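Long-range contact in thiol-activated cytolysin (Desulfobulbus propionicus, PDB 6NAL), which probably binds cholesterol-containing membranes and assembles into large beta-barrel pores, as other cholesterol-dependent cytolysins do: residues L418-E430 / R441-R455. Sequence-based numbering, arbitrary orientation.
Sequences LRGNARNISIKTE and RTSGYKVGRALVPLR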
loop_
_atom_site.group_PDB
_atom_site.type_symbol
_atom_site.label_atom_id
_atom_site.label_comp_id
_atom_site.label_asym_id
_atom_site.label_seq_id
_atom_site.Cartn_x
_atom_site.Cartn_y
_atom_site.Cartn_z
ATOM N N LEU A 418 18.164 -10.238 -11.697
ATOM C CA LEU A 418 17.651 -9.672 -10.461
ATOM C C LEU A 418 16.339 -10.334 -10.064
ATOM O O LEU A 418 15.461 -10.556 -10.902
ATOM C CB LEU A 418 17.444 -8.169 -10.643
ATOM C CG LEU A 418 18.766 -7.386 -10.754
ATOM C CD1 LEU A 418 18.428 -5.968 -11.183
ATOM C CD2 LEU A 418 19.562 -7.373 -9.451
ATOM N N ARG A 419 16.189 -10.581 -8.772
ATOM C CA ARG A 419 14.939 -11.069 -8.237
ATOM C C ARG A 419 14.016 -9.908 -7.934
ATOM O O ARG A 419 14.405 -8.756 -7.941
ATOM C CB ARG A 419 15.196 -11.909 -7.005
ATOM C CG ARG A 419 16.133 -13.052 -7.328
ATOM C CD ARG A 419 16.103 -14.141 -6.280
ATOM N NE ARG A 419 16.661 -13.656 -5.024
ATOM C CZ ARG A 419 16.557 -14.315 -3.874
ATOM N NH1 ARG A 419 15.919 -15.481 -3.855
ATOM N NH2 ARG A 419 17.084 -13.817 -2.760
ATOM N N GLY A 420 12.753 -10.237 -7.693
ATOM C CA GLY A 420 11.695 -9.257 -7.524
ATOM C C GLY A 420 11.832 -8.378 -6.294
ATOM O O GLY A 420 11.114 -7.378 -6.185
ATOM N N ASN A 421 12.723 -8.715 -5.371
ATOM C CA ASN A 421 13.006 -7.819 -4.264
ATOM C C ASN A 421 13.978 -6.684 -4.612
ATOM O O ASN A 421 14.260 -5.852 -3.748
ATOM C CB ASN A 421 13.521 -8.640 -3.082
ATOM C CG ASN A 421 14.822 -9.339 -3.377
ATOM O OD1 ASN A 421 15.093 -9.755 -4.509
ATOM N ND2 ASN A 421 15.637 -9.493 -2.343
ATOM N N ALA A 422 14.445 -6.554 -5.841
ATOM C CA ALA A 422 15.357 -5.466 -6.165
ATOM C C ALA A 422 14.607 -4.237 -6.655
ATOM O O ALA A 422 13.739 -4.350 -7.515
ATOM C CB ALA A 422 16.351 -5.936 -7.220
ATOM N N ARG A 423 14.948 -3.069 -6.103
ATOM C CA ARG A 423 14.353 -1.793 -6.474
ATOM C C ARG A 423 15.442 -0.783 -6.801
ATOM O O ARG A 423 16.632 -0.985 -6.502
ATOM C CB ARG A 423 13.532 -1.155 -5.349
ATOM C CG ARG A 423 12.707 -2.070 -4.521
ATOM C CD ARG A 423 11.278 -2.170 -5.084
ATOM N NE ARG A 423 10.407 -2.799 -4.088
ATOM C CZ ARG A 423 10.089 -4.081 -4.088
ATOM N NH1 ARG A 423 10.543 -4.840 -5.070
ATOM N NH2 ARG A 423 9.313 -4.590 -3.124
ATOM N N ASN A 424 15.013 0.367 -7.341
ATOM C CA ASN A 424 15.846 1.587 -7.328
ATOM C C ASN A 424 17.144 1.420 -8.117
ATOM O O ASN A 424 18.244 1.741 -7.658
ATOM C CB ASN A 424 16.113 1.986 -5.878
ATOM C CG ASN A 424 16.481 3.429 -5.731
ATOM O OD1 ASN A 424 16.529 4.165 -6.711
ATOM N ND2 ASN A 424 16.777 3.846 -4.498
ATOM N N ILE A 425 16.990 0.930 -9.345
ATOM C CA ILE A 425 18.118 0.562 -10.174
ATOM C C ILE A 425 18.784 1.815 -10.686
ATOM O O ILE A 425 18.120 2.728 -11.185
ATOM C CB ILE A 425 17.666 -0.304 -11.351
ATOM C CG1 ILE A 425 17.434 -1.752 -10.959
ATOM C CG2 ILE A 425 18.708 -0.320 -12.381
ATOM C CD1 ILE A 425 16.298 -1.944 -10.039
ATOM N N SER A 426 20.098 1.861 -10.587
ATOM C CA SER A 426 20.876 2.949 -11.153
ATOM C C SER A 426 21.926 2.375 -12.091
ATOM O O SER A 426 22.554 1.352 -11.790
ATOM C CB SER A 426 21.498 3.782 -10.044
ATOM O OG SER A 426 22.707 4.401 -10.444
ATOM N N ILE A 427 22.080 3.029 -13.249
ATOM C CA ILE A 427 22.969 2.567 -14.312
ATOM C C ILE A 427 23.728 3.752 -14.837
ATOM O O ILE A 427 23.107 4.742 -15.217
ATOM C CB ILE A 427 22.223 1.906 -15.480
ATOM C CG1 ILE A 427 21.424 0.722 -14.989
ATOM C CG2 ILE A 427 23.213 1.424 -16.551
ATOM C CD1 ILE A 427 20.503 0.145 -16.102
ATOM N N LYS A 428 25.058 3.638 -14.923
ATOM C CA LYS A 428 25.917 4.685 -15.458
ATOM C C LYS A 428 26.900 4.064 -16.437
ATOM O O LYS A 428 27.482 3.024 -16.150
ATOM C CB LYS A 428 26.716 5.415 -14.352
ATOM C CG LYS A 428 27.449 6.657 -14.810
ATOM C CD LYS A 428 28.678 6.925 -13.991
ATOM C CE LYS A 428 28.369 7.790 -12.767
ATOM N NZ LYS A 428 29.602 8.009 -11.944
ATOM N N THR A 429 27.111 4.717 -17.575
ATOM C CA THR A 429 28.084 4.267 -18.562
ATOM C C THR A 429 29.091 5.376 -18.865
ATOM O O THR A 429 28.703 6.526 -19.099
ATOM C CB THR A 429 27.401 3.839 -19.866
ATOM O OG1 THR A 429 26.621 4.925 -20.412
ATOM C CG2 THR A 429 26.486 2.696 -19.625
ATOM N N GLU A 430 30.381 5.027 -18.903
ATOM C CA GLU A 430 31.407 5.990 -19.261
ATOM C C GLU A 430 32.300 5.423 -20.357
ATOM O O GLU A 430 32.557 4.221 -20.427
ATOM C CB GLU A 430 32.230 6.371 -18.054
ATOM C CG GLU A 430 31.441 7.019 -16.957
ATOM C CD GLU A 430 32.203 7.017 -15.641
ATOM O OE1 GLU A 430 32.366 5.928 -15.050
ATOM O OE2 GLU A 430 32.647 8.096 -15.200
ATOM N N ARG A 441 34.093 10.220 -20.346
ATOM C CA ARG A 441 32.893 10.942 -20.708
ATOM C C ARG A 441 31.728 10.068 -20.297
ATOM O O ARG A 441 31.750 8.856 -20.507
ATOM C CB ARG A 441 32.860 11.243 -22.205
ATOM C CG ARG A 441 32.001 12.444 -22.550
ATOM C CD ARG A 441 32.757 13.799 -22.500
ATOM N NE ARG A 441 33.636 14.039 -23.653
ATOM C CZ ARG A 441 33.213 14.261 -24.901
ATOM N NH1 ARG A 441 31.919 14.281 -25.173
ATOM N NH2 ARG A 441 34.073 14.462 -25.891
ATOM N N THR A 442 30.722 10.664 -19.690
ATOM C CA THR A 442 29.563 9.905 -19.260
ATOM C C THR A 442 28.538 9.922 -20.374
ATOM O O THR A 442 28.032 10.986 -20.716
ATOM C CB THR A 442 28.963 10.482 -17.981
ATOM O OG1 THR A 442 29.918 10.359 -16.918
ATOM C CG2 THR A 442 27.678 9.725 -17.623
ATOM N N SER A 443 28.212 8.760 -20.921
ATOM C CA SER A 443 27.200 8.717 -21.974
ATOM C C SER A 443 25.801 8.468 -21.441
ATOM O O SER A 443 24.830 8.574 -22.199
ATOM C CB SER A 443 27.552 7.640 -22.999
ATOM O OG SER A 443 27.733 6.380 -22.372
ATOM N N GLY A 444 25.663 8.161 -20.159
ATOM C CA GLY A 444 24.365 7.880 -19.598
ATOM C C GLY A 444 24.426 7.746 -18.101
ATOM O O GLY A 444 25.363 7.165 -17.585
ATOM N N TYR A 445 23.443 8.277 -17.396
ATOM C CA TYR A 445 23.380 8.233 -15.930
ATOM C C TYR A 445 21.889 8.272 -15.585
ATOM O O TYR A 445 21.293 9.347 -15.491
ATOM C CB TYR A 445 24.106 9.383 -15.261
ATOM C CG TYR A 445 24.411 9.212 -13.796
ATOM C CD1 TYR A 445 24.069 8.049 -13.097
ATOM C CD2 TYR A 445 25.109 10.210 -13.116
ATOM C CE1 TYR A 445 24.417 7.905 -11.746
ATOM C CE2 TYR A 445 25.446 10.076 -11.797
ATOM C CZ TYR A 445 25.102 8.930 -11.121
ATOM O OH TYR A 445 25.460 8.868 -9.808
ATOM N N LYS A 446 21.312 7.095 -15.422
ATOM C CA LYS A 446 19.908 6.896 -15.072
ATOM C C LYS A 446 19.883 6.381 -13.644
ATOM O O LYS A 446 20.550 5.387 -13.330
ATOM C CB LYS A 446 19.267 5.917 -16.063
ATOM C CG LYS A 446 19.538 6.356 -17.577
ATOM C CD LYS A 446 18.388 7.195 -18.134
ATOM C CE LYS A 446 18.674 7.783 -19.522
ATOM N NZ LYS A 446 19.659 8.899 -19.464
ATOM N N VAL A 447 19.208 7.111 -12.763
ATOM C CA VAL A 447 19.039 6.706 -11.371
ATOM C C VAL A 447 17.563 6.436 -11.123
ATOM O O VAL A 447 16.692 6.931 -11.825
ATOM C CB VAL A 447 19.547 7.757 -10.369
ATOM C CG1 VAL A 447 21.060 7.802 -10.368
ATOM C CG2 VAL A 447 18.928 9.100 -10.699
ATOM N N GLY A 448 17.294 5.598 -10.123
ATOM C CA GLY A 448 15.953 5.446 -9.589
ATOM C C GLY A 448 14.989 4.754 -10.510
ATOM O O GLY A 448 13.788 4.993 -10.435
ATOM N N ARG A 449 15.477 3.884 -11.370
ATOM C CA ARG A 449 14.593 3.175 -12.273
ATOM C C ARG A 449 14.031 1.923 -11.613
ATOM O O ARG A 449 14.541 1.412 -10.607
ATOM C CB ARG A 449 15.319 2.812 -13.574
ATOM C CG ARG A 449 15.846 4.012 -14.384
ATOM C CD ARG A 449 14.778 5.039 -14.640
ATOM N NE ARG A 449 14.866 5.761 -15.917
ATOM C CZ ARG A 449 15.519 6.914 -16.078
ATOM N NH1 ARG A 449 16.191 7.463 -15.061
ATOM N NH2 ARG A 449 15.521 7.530 -17.258
ATOM N N ALA A 450 12.955 1.434 -12.202
ATOM C CA ALA A 450 12.192 0.293 -11.728
ATOM C C ALA A 450 12.721 -0.991 -12.330
ATOM O O ALA A 450 13.324 -1.002 -13.406
ATOM C CB ALA A 450 10.743 0.444 -12.144
ATOM N N LEU A 451 12.484 -2.076 -11.631
ATOM C CA LEU A 451 12.789 -3.396 -12.149
ATOM C C LEU A 451 11.707 -3.764 -13.154
ATOM O O LEU A 451 10.535 -3.898 -12.795
ATOM C CB LEU A 451 12.843 -4.415 -11.019
ATOM C CG LEU A 451 13.254 -5.819 -11.425
ATOM C CD1 LEU A 451 14.645 -5.845 -11.999
ATOM C CD2 LEU A 451 13.145 -6.716 -10.203
ATOM N N VAL A 452 12.098 -3.915 -14.408
ATOM C CA VAL A 452 11.209 -4.342 -15.482
ATOM C C VAL A 452 11.745 -5.679 -15.978
ATOM O O VAL A 452 12.853 -6.093 -15.597
ATOM C CB VAL A 452 11.160 -3.281 -16.584
ATOM C CG1 VAL A 452 10.732 -1.907 -15.993
ATOM C CG2 VAL A 452 12.508 -3.171 -17.262
ATOM N N PRO A 453 11.019 -6.398 -16.808
ATOM C CA PRO A 453 11.506 -7.741 -17.171
ATOM C C PRO A 453 12.810 -7.739 -17.948
ATOM O O PRO A 453 13.702 -8.563 -17.676
ATOM C CB PRO A 453 10.332 -8.316 -17.970
ATOM C CG PRO A 453 9.100 -7.664 -17.302
ATOM C CD PRO A 453 9.574 -6.232 -17.042
ATOM N N LEU A 454 12.972 -6.825 -18.896
ATOM C CA LEU A 454 14.235 -6.742 -19.617
ATOM C C LEU A 454 14.603 -5.292 -19.846
ATOM O O LEU A 454 13.872 -4.571 -20.526
ATOM C CB LEU A 454 14.161 -7.473 -20.951
ATOM C CG LEU A 454 15.508 -7.427 -21.695
ATOM C CD1 LEU A 454 16.517 -8.392 -21.083
ATOM C CD2 LEU A 454 15.307 -7.731 -23.159
ATOM N N ARG A 455 15.744 -4.878 -19.303
ATOM C CA ARG A 455 16.299 -3.556 -19.539
ATOM C C ARG A 455 17.634 -3.747 -20.243
ATOM O O ARG A 455 18.483 -4.510 -19.770
ATOM C CB ARG A 455 16.463 -2.783 -18.232
ATOM C CG ARG A 455 16.862 -1.343 -18.471
ATOM C CD ARG A 455 16.964 -0.530 -17.231
ATOM N NE ARG A 455 15.700 -0.447 -16.503
ATOM C CZ ARG A 455 14.772 0.463 -16.737
ATOM N NH1 ARG A 455 14.947 1.332 -17.713
ATOM N NH2 ARG A 455 13.662 0.480 -16.019
#
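L451 is the knob at one end: with CG anti to its backbone N (chi1 -176°), it pushes its two methyls into the hollow made by L418 and the R419-A422 type I turn. L451 CD1 meets L418 CD1 at 3.9 Å, L451 CD2 sits 3.3 Å from R419 O, and I425 CD1 flanks L451 CB more loosely, at 4.4 Å. Farther along, I427 CD1 rests on R455 CD; the R455 guanidinium lays one face on R449 CB while NH2 hydrogen-bonds A450 O and salt-bridges D474. Strands 422-432 and 440-449 form an antiparallel hairpin in the C-terminal beta-sandwich domain, with backbone hydrogen bonds both ways between I427 and K446; 440-449 is outermost within the chain in a four-stranded sheet. Two bulges step its register; in the G1 bulge, G448 and R449 both face I425. N424 OD1 lies 3.2 Å from G448 CA. On the face carrying K428 and Y445, the lysine bends at chi3 and lays CE over the ring, 3.8 Å from its centroid, in a CH-pi contact; NZ makes a cation-pi contact 5.0 Å from the centroid and hydrogen-bonds F146 O of the second subunit. On the reverse face, T429 OG1 and S443 OG share a 2.7 Å hydrogen bond, bridging the other bulge.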